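Local coordinates for protein polyketide synthase PksL (Bacillus subtilis, PDB 5E1V) that probably dehydrates carrier-protein-bound beta-hydroxyacyl intermediates through its dehydratase domain during assembly of the polyketide bacillaene, at residues Y34-I37 with I38-F42; E184-M187 with F188-T191. All coordinates share one frame; numbering follows the deposited sequence.

Contact 1 of 2, residues Y34-I37 with I38-F42; sequences YIDI and IYQIF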
ATOM      1  N   TYR A  34       0.571  -5.583   0.034  1.00  9.84           N
ATOM      2  CA  TYR A  34       1.381  -6.528   0.857  1.00  9.57           C
ATOM      3  C   TYR A  34       1.360  -6.211   2.349  1.00  8.57           C
ATOM      4  O   TYR A  34       1.701  -7.095   3.187  1.00  9.65           O
ATOM      5  CB  TYR A  34       2.844  -6.564   0.314  1.00 10.31           C
ATOM      6  CG  TYR A  34       3.009  -7.353  -0.930  1.00 10.97           C
ATOM      7  CD1 TYR A  34       2.646  -8.652  -0.976  1.00 13.48           C
ATOM      8  CD2 TYR A  34       3.533  -6.778  -2.075  1.00 13.19           C
ATOM      9  CE1 TYR A  34       2.859  -9.444  -2.137  1.00 14.26           C
ATOM     10  CE2 TYR A  34       3.755  -7.502  -3.234  1.00 14.23           C
ATOM     11  CZ  TYR A  34       3.478  -8.841  -3.268  1.00 14.78           C
ATOM     12  OH  TYR A  34       3.644  -9.565  -4.408  1.00 15.16           O
ATOM     13  N   ILE A  35       1.187  -4.949   2.716  1.00  9.21           N
ATOM     14  CA  ILE A  35       1.124  -4.567   4.160  1.00  9.77           C
ATOM     15  C   ILE A  35      -0.022  -5.319   4.889  1.00 11.46           C
ATOM     16  O   ILE A  35       0.185  -6.011   5.903  1.00 10.90           O
ATOM     17  CB  ILE A  35       0.978  -3.055   4.331  1.00 10.40           C
ATOM     18  CG1 ILE A  35       2.248  -2.382   3.731  1.00 12.56           C
ATOM     19  CG2 ILE A  35       0.821  -2.730   5.779  1.00 10.71           C
ATOM     20  CD1 ILE A  35       2.099  -0.926   3.487  1.00 13.74           C
ATOM     21  N   ASP A  36      -1.219  -5.225   4.264  1.00 11.90           N
ATOM     22  CA  ASP A  36      -2.378  -5.970   4.782  1.00 12.61           C
ATOM     23  C   ASP A  36      -2.142  -7.465   4.797  1.00 12.47           C
ATOM     24  O   ASP A  36      -2.344  -8.097   5.864  1.00 13.32           O
ATOM     25  CB  ASP A  36      -3.677  -5.584   4.122  1.00 13.76           C
ATOM     26  CG  ASP A  36      -4.855  -6.143   4.894  1.00 14.18           C
ATOM     27  OD1 ASP A  36      -5.164  -5.563   5.955  1.00 13.89           O
ATOM     28  OD2 ASP A  36      -5.345  -7.195   4.454  1.00 13.27           O
ATOM     29  N   ILE A  37      -1.668  -8.030   3.675  1.00 12.37           N
ATOM     30  CA  ILE A  37      -1.352  -9.428   3.564  1.00 10.80           C
ATOM     31  C   ILE A  37      -0.480  -9.902   4.769  1.00  9.77           C
ATOM     32  O   ILE A  37      -0.860 -10.841   5.511  1.00  9.71           O
ATOM     33  CB  ILE A  37      -0.768  -9.778   2.192  1.00 11.21           C
ATOM     34  CG1 ILE A  37      -1.855  -9.721   1.112  1.00 11.93           C
ATOM     35  CG2 ILE A  37      -0.053 -11.114   2.239  1.00 11.46           C
ATOM     36  CD1 ILE A  37      -1.340  -9.497  -0.262  1.00 10.62           C
ATOM     37  N   ILE A  38       0.636  -9.217   4.976  1.00 10.07           N
ATOM     38  CA  ILE A  38       1.583  -9.652   5.959  1.00 10.89           C
ATOM     39  C   ILE A  38       1.056  -9.520   7.407  1.00 10.68           C
ATOM     40  O   ILE A  38       1.137 -10.480   8.159  1.00 10.54           O
ATOM     41  CB  ILE A  38       2.929  -8.938   5.802  1.00 12.08           C
ATOM     42  CG1 ILE A  38       3.539  -9.311   4.469  1.00 11.87           C
ATOM     43  CG2 ILE A  38       3.908  -9.453   6.894  1.00 12.25           C
ATOM     44  CD1 ILE A  38       4.669  -8.372   4.101  1.00 11.80           C
ATOM     45  N   TYR A  39       0.376  -8.406   7.730  1.00 11.47           N
ATOM     46  CA  TYR A  39      -0.100  -8.171   9.089  1.00 11.58           C
ATOM     47  C   TYR A  39      -1.249  -9.146   9.388  1.00 12.12           C
ATOM     48  O   TYR A  39      -1.376  -9.580  10.567  1.00 11.47           O
ATOM     49  CB  TYR A  39      -0.537  -6.717   9.290  1.00 11.05           C
ATOM     50  CG  TYR A  39       0.593  -5.774   9.686  1.00 13.10           C
ATOM     51  CD1 TYR A  39       1.359  -5.108   8.754  1.00 12.98           C
ATOM     52  CD2 TYR A  39       0.951  -5.621  11.028  1.00 13.99           C
ATOM     53  CE1 TYR A  39       2.451  -4.342   9.132  1.00 13.76           C
ATOM     54  CE2 TYR A  39       1.988  -4.805  11.376  1.00 14.41           C
ATOM     55  CZ  TYR A  39       2.735  -4.168  10.402  1.00 13.67           C
ATOM     56  OH  TYR A  39       3.772  -3.326  10.778  1.00 16.33           O
ATOM     57  N   GLN A  40      -2.045  -9.511   8.357  1.00 11.42           N
ATOM     58  CA  GLN A  40      -3.097 -10.579   8.571  1.00 12.33           C
ATOM     59  C   GLN A  40      -2.517 -11.883   9.059  1.00 12.47           C
ATOM     60  O   GLN A  40      -3.125 -12.531   9.903  1.00 13.08           O
ATOM     61  CB  GLN A  40      -3.952 -10.843   7.336  1.00 13.26           C
ATOM     62  CG  GLN A  40      -4.738  -9.628   6.950  1.00 14.62           C
ATOM     63  CD  GLN A  40      -6.167  -9.566   7.413  1.00 17.68           C
ATOM     64  OE1 GLN A  40      -6.647 -10.414   8.183  1.00 19.69           O
ATOM     65  NE2 GLN A  40      -6.911  -8.633   6.797  1.00 18.08           N
ATOM     66  N   ILE A  41      -1.415 -12.312   8.443  1.00 12.46           N
ATOM     67  CA  ILE A  41      -0.739 -13.513   8.750  1.00 13.96           C
ATOM     68  C   ILE A  41      -0.267 -13.521  10.238  1.00 14.95           C
ATOM     69  O   ILE A  41      -0.485 -14.477  10.994  1.00 14.82           O
ATOM     70  CB  ILE A  41       0.438 -13.727   7.793  1.00 15.16           C
ATOM     71  CG1 ILE A  41      -0.122 -14.085   6.398  1.00 16.67           C
ATOM     72  CG2 ILE A  41       1.302 -14.891   8.246  1.00 16.32           C
ATOM     73  CD1 ILE A  41       0.896 -13.880   5.351  1.00 18.71           C
ATOM     74  N   PHE A  42       0.400 -12.469  10.639  1.00 14.37           N
ATOM     75  CA  PHE A  42       0.888 -12.425  12.049  1.00 13.75           C
ATOM     76  C   PHE A  42      -0.233 -12.318  13.039  1.00 15.30           C
ATOM     77  O   PHE A  42      -0.153 -12.890  14.166  1.00 16.19           O
ATOM     78  CB  PHE A  42       1.809 -11.247  12.144  1.00 14.61           C
ATOM     79  CG  PHE A  42       3.211 -11.590  11.645  1.00 14.91           C
ATOM     80  CD1 PHE A  42       4.145 -12.142  12.488  1.00 15.08           C
ATOM     81  CD2 PHE A  42       3.535 -11.451  10.296  1.00 14.09           C
ATOM     82  CE1 PHE A  42       5.416 -12.405  11.998  1.00 13.64           C
ATOM     83  CE2 PHE A  42       4.757 -11.819   9.791  1.00 15.02           C
ATOM     84  CZ  PHE A  42       5.695 -12.290  10.655  1.00 15.72           C
TER
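Y34 and I38 open this turn of helix 34-44: I38 N donates to Y34 O at 3.0 Å, while I38 CG1 packs against the same oxygen at 3.2 Å. The next bond runs from Y39 N to I35 O (3.0 Å). I35 CG2 lies beside the Y39 ring and touches CD1 at 3.8 Å; the two side chains point the same way, and I35 O sits at the edge of that ring, in its plane. D36 makes two bonds to Q40. Its carbonyl O takes Q40 N, and OD2 takes Q40 NE2 at 3.2 Å with an N-H...O angle of 159°. The amide comes in on the syn side of OD2 and keeps the bond within its own plane, but the carboxylate and amide planes stand 78° apart. A bend at chi2 of Q40 (-98°) turns the amide back toward the acid. D36 OD1 is used elsewhere, by M187 N and F188 N. Q40 NE2 also donates to G185 O and OE1 accepts from R43 NH2, so the amide has partners at both ends, which should restrain its rotation. At I37 the backbone bond from I41 N to I37 O is weak (3.3 Å), and I37 CG2 meets I41 CD1 more loosely, at 4.3 Å. The setting is consistent with the central helix of a hotdog fold: Y34 and I38 lie on strands 104-112 and 53-59, and I37 and I41 on strand 4-11, while D36, Y39 and I35 face the loop that leads into helix 190-203.

Contact 2 of 2, residues E184-M187 with F188-T191; sequences EGFM and FHPT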
ATOM      1  N   GLU A 184     -14.445  -4.356   7.717  1.00 26.23           N
ATOM      2  CA  GLU A 184     -14.229  -4.828   9.074  1.00 26.53           C
ATOM      3  C   GLU A 184     -13.124  -5.918   9.174  1.00 24.80           C
ATOM      4  O   GLU A 184     -12.451  -6.061  10.211  1.00 23.26           O
ATOM      5  CB  GLU A 184     -15.568  -5.351   9.714  1.00 26.99           C
ATOM      6  N   GLY A 185     -12.913  -6.673   8.110  1.00 23.94           N
ATOM      7  CA  GLY A 185     -11.931  -7.745   8.163  1.00 22.72           C
ATOM      8  C   GLY A 185     -10.506  -7.336   7.800  1.00 20.41           C
ATOM      9  O   GLY A 185      -9.555  -8.086   8.027  1.00 21.49           O
ATOM     10  N   PHE A 186     -10.338  -6.145   7.316  1.00 17.60           N
ATOM     11  CA  PHE A 186      -8.999  -5.654   6.967  1.00 15.55           C
ATOM     12  C   PHE A 186      -8.216  -5.012   8.127  1.00 14.39           C
ATOM     13  O   PHE A 186      -8.795  -4.553   9.147  1.00 12.48           O
ATOM     14  CB  PHE A 186      -9.199  -4.632   5.812  1.00 15.00           C
ATOM     15  CG  PHE A 186      -9.557  -5.287   4.579  1.00 15.18           C
ATOM     16  CD1 PHE A 186     -10.881  -5.490   4.271  1.00 17.38           C
ATOM     17  CD2 PHE A 186      -8.571  -5.756   3.684  1.00 15.85           C
ATOM     18  CE1 PHE A 186     -11.257  -6.210   3.140  1.00 16.94           C
ATOM     19  CE2 PHE A 186      -8.905  -6.440   2.558  1.00 17.11           C
ATOM     20  CZ  PHE A 186     -10.275  -6.667   2.262  1.00 20.71           C
ATOM     21  N   MET A 187      -6.888  -4.951   7.959  1.00 13.61           N
ATOM     22  CA  MET A 187      -6.046  -4.341   8.984  1.00 13.38           C
ATOM     23  C   MET A 187      -5.485  -3.006   8.447  1.00 13.95           C
ATOM     24  O   MET A 187      -5.507  -1.987   9.112  1.00 14.83           O
ATOM     25  CB  MET A 187      -4.948  -5.259   9.381  1.00 14.70           C
ATOM     26  CG  MET A 187      -5.415  -6.482  10.113  1.00 14.93           C
ATOM     27  SD  MET A 187      -4.071  -7.494  10.724  1.00 14.83           S
ATOM     28  CE  MET A 187      -3.437  -6.419  11.950  1.00 14.13           C
ATOM     29  N   PHE A 188      -4.928  -3.052   7.233  1.00 14.13           N
ATOM     30  CA  PHE A 188      -4.449  -1.861   6.564  1.00 12.18           C
ATOM     31  C   PHE A 188      -5.002  -1.881   5.152  1.00 13.41           C
ATOM     32  O   PHE A 188      -4.362  -2.429   4.205  1.00 12.71           O
ATOM     33  CB  PHE A 188      -2.888  -1.846   6.688  1.00 12.65           C
ATOM     34  CG  PHE A 188      -2.483  -1.830   8.104  1.00 11.84           C
ATOM     35  CD1 PHE A 188      -2.602  -0.631   8.799  1.00 11.47           C
ATOM     36  CD2 PHE A 188      -1.973  -2.961   8.774  1.00 10.91           C
ATOM     37  CE1 PHE A 188      -2.320  -0.579  10.169  1.00 11.57           C
ATOM     38  CE2 PHE A 188      -1.714  -2.895  10.133  1.00 11.84           C
ATOM     39  CZ  PHE A 188      -1.910  -1.683  10.832  1.00 12.05           C
ATOM     40  N   HIS A 189      -6.236  -1.318   5.026  1.00 11.76           N
ATOM     41  CA  HIS A 189      -6.967  -1.551   3.837  1.00 12.88           C
ATOM     42  C   HIS A 189      -6.194  -1.152   2.606  1.00 11.41           C
ATOM     43  O   HIS A 189      -5.884   0.025   2.428  1.00  9.86           O
ATOM     44  CB  HIS A 189      -8.310  -0.789   3.834  1.00 13.08           C
ATOM     45  CG  HIS A 189      -9.331  -1.432   2.953  1.00 13.52           C
ATOM     46  ND1 HIS A 189      -9.314  -1.297   1.602  1.00 13.75           N
ATOM     47  CD2 HIS A 189     -10.456  -2.122   3.253  1.00 13.08           C
ATOM     48  CE1 HIS A 189     -10.319  -1.942   1.080  1.00 13.32           C
ATOM     49  NE2 HIS A 189     -11.015  -2.486   2.065  1.00 14.71           N
ATOM     50  N   PRO A 190      -5.921  -2.112   1.677  1.00 12.58           N
ATOM     51  CA  PRO A 190      -5.250  -1.692   0.398  1.00 10.78           C
ATOM     52  C   PRO A 190      -5.772  -0.516  -0.393  1.00 12.30           C
ATOM     53  O   PRO A 190      -5.016   0.197  -0.886  1.00 11.34           O
ATOM     54  CB  PRO A 190      -5.258  -2.932  -0.413  1.00 11.61           C
ATOM     55  CG  PRO A 190      -5.191  -4.047   0.668  1.00 11.15           C
ATOM     56  CD  PRO A 190      -6.173  -3.571   1.644  1.00 11.69           C
ATOM     57  N   THR A 191      -7.056  -0.244  -0.414  1.00 13.59           N
ATOM     58  CA  THR A 191      -7.560   0.984  -1.022  1.00 12.23           C
ATOM     59  C   THR A 191      -7.161   2.275  -0.333  1.00 13.98           C
ATOM     60  O   THR A 191      -6.812   3.303  -0.949  1.00 15.99           O
ATOM     61  CB  THR A 191      -9.117   0.836  -1.074  1.00 14.90           C
ATOM     62  OG1 THR A 191      -9.419  -0.309  -1.920  1.00 15.88           O
ATOM     63  CG2 THR A 191      -9.700   1.962  -1.705  1.00 16.32           C
TER
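The entry into helix 190-203, whose N-cap is H189, is where F186 meets H189 and P190. H189 and P190 begin a His-Pro-x-x-x-Asp sequence, consistent with the motif known in polyketide synthase dehydratases. Across the turn the F186 and H189 rings meet obliquely, with centroids 4.3 Å apart and planes at 44°. The closest approach is F186 CD1 to H189 CD2 at 3.5 Å, and H189 NE2 lies 3.7 Å above the F186 plane, offset toward the rim. P190 CD also reaches F186 CD2 at 3.8 Å, and the proline crosses the phenylalanine at about a right angle. The imidazole is also held from the helix: T191 N donates to H189 ND1 at 3.2 Å (N-H...N 148°), lying in the ring plane. With chi1 of H189 at -155° the ring lies beside its own carbonyl carbon, where ND1 can accept this capping bond. Just before H189, M187 CB touches F188 CD2 at 3.8 Å and M187 O lies over one face of the F188 ring. F188 itself packs edge-to-face on F223, and backbone bonds tie M187 and H189 to L229. The His-Pro start of this helix is consistent with the second hotdog of a double-hotdog dehydratase.

Contacts 1 and 2 have centres about 10 Å apart and touch directly. The join is D36 OD1 of contact 1, which probably accepts hydrogen bonds from M187 N at 2.7 Å and F188 N at 2.8 Å, two successive amides in contact 2. Packing extends the join: D36 OD2 lies 3.6 Å from F186 CD2, M187 SD is 3.4 Å from Y39 O, and the Y39 and F188 rings meet edge-to-face. The geometry therefore couples helix 34-44 to the start of helix 190-203. In double-hotdog dehydratases the active site lies between the two hotdogs, so this junction is probably close to it.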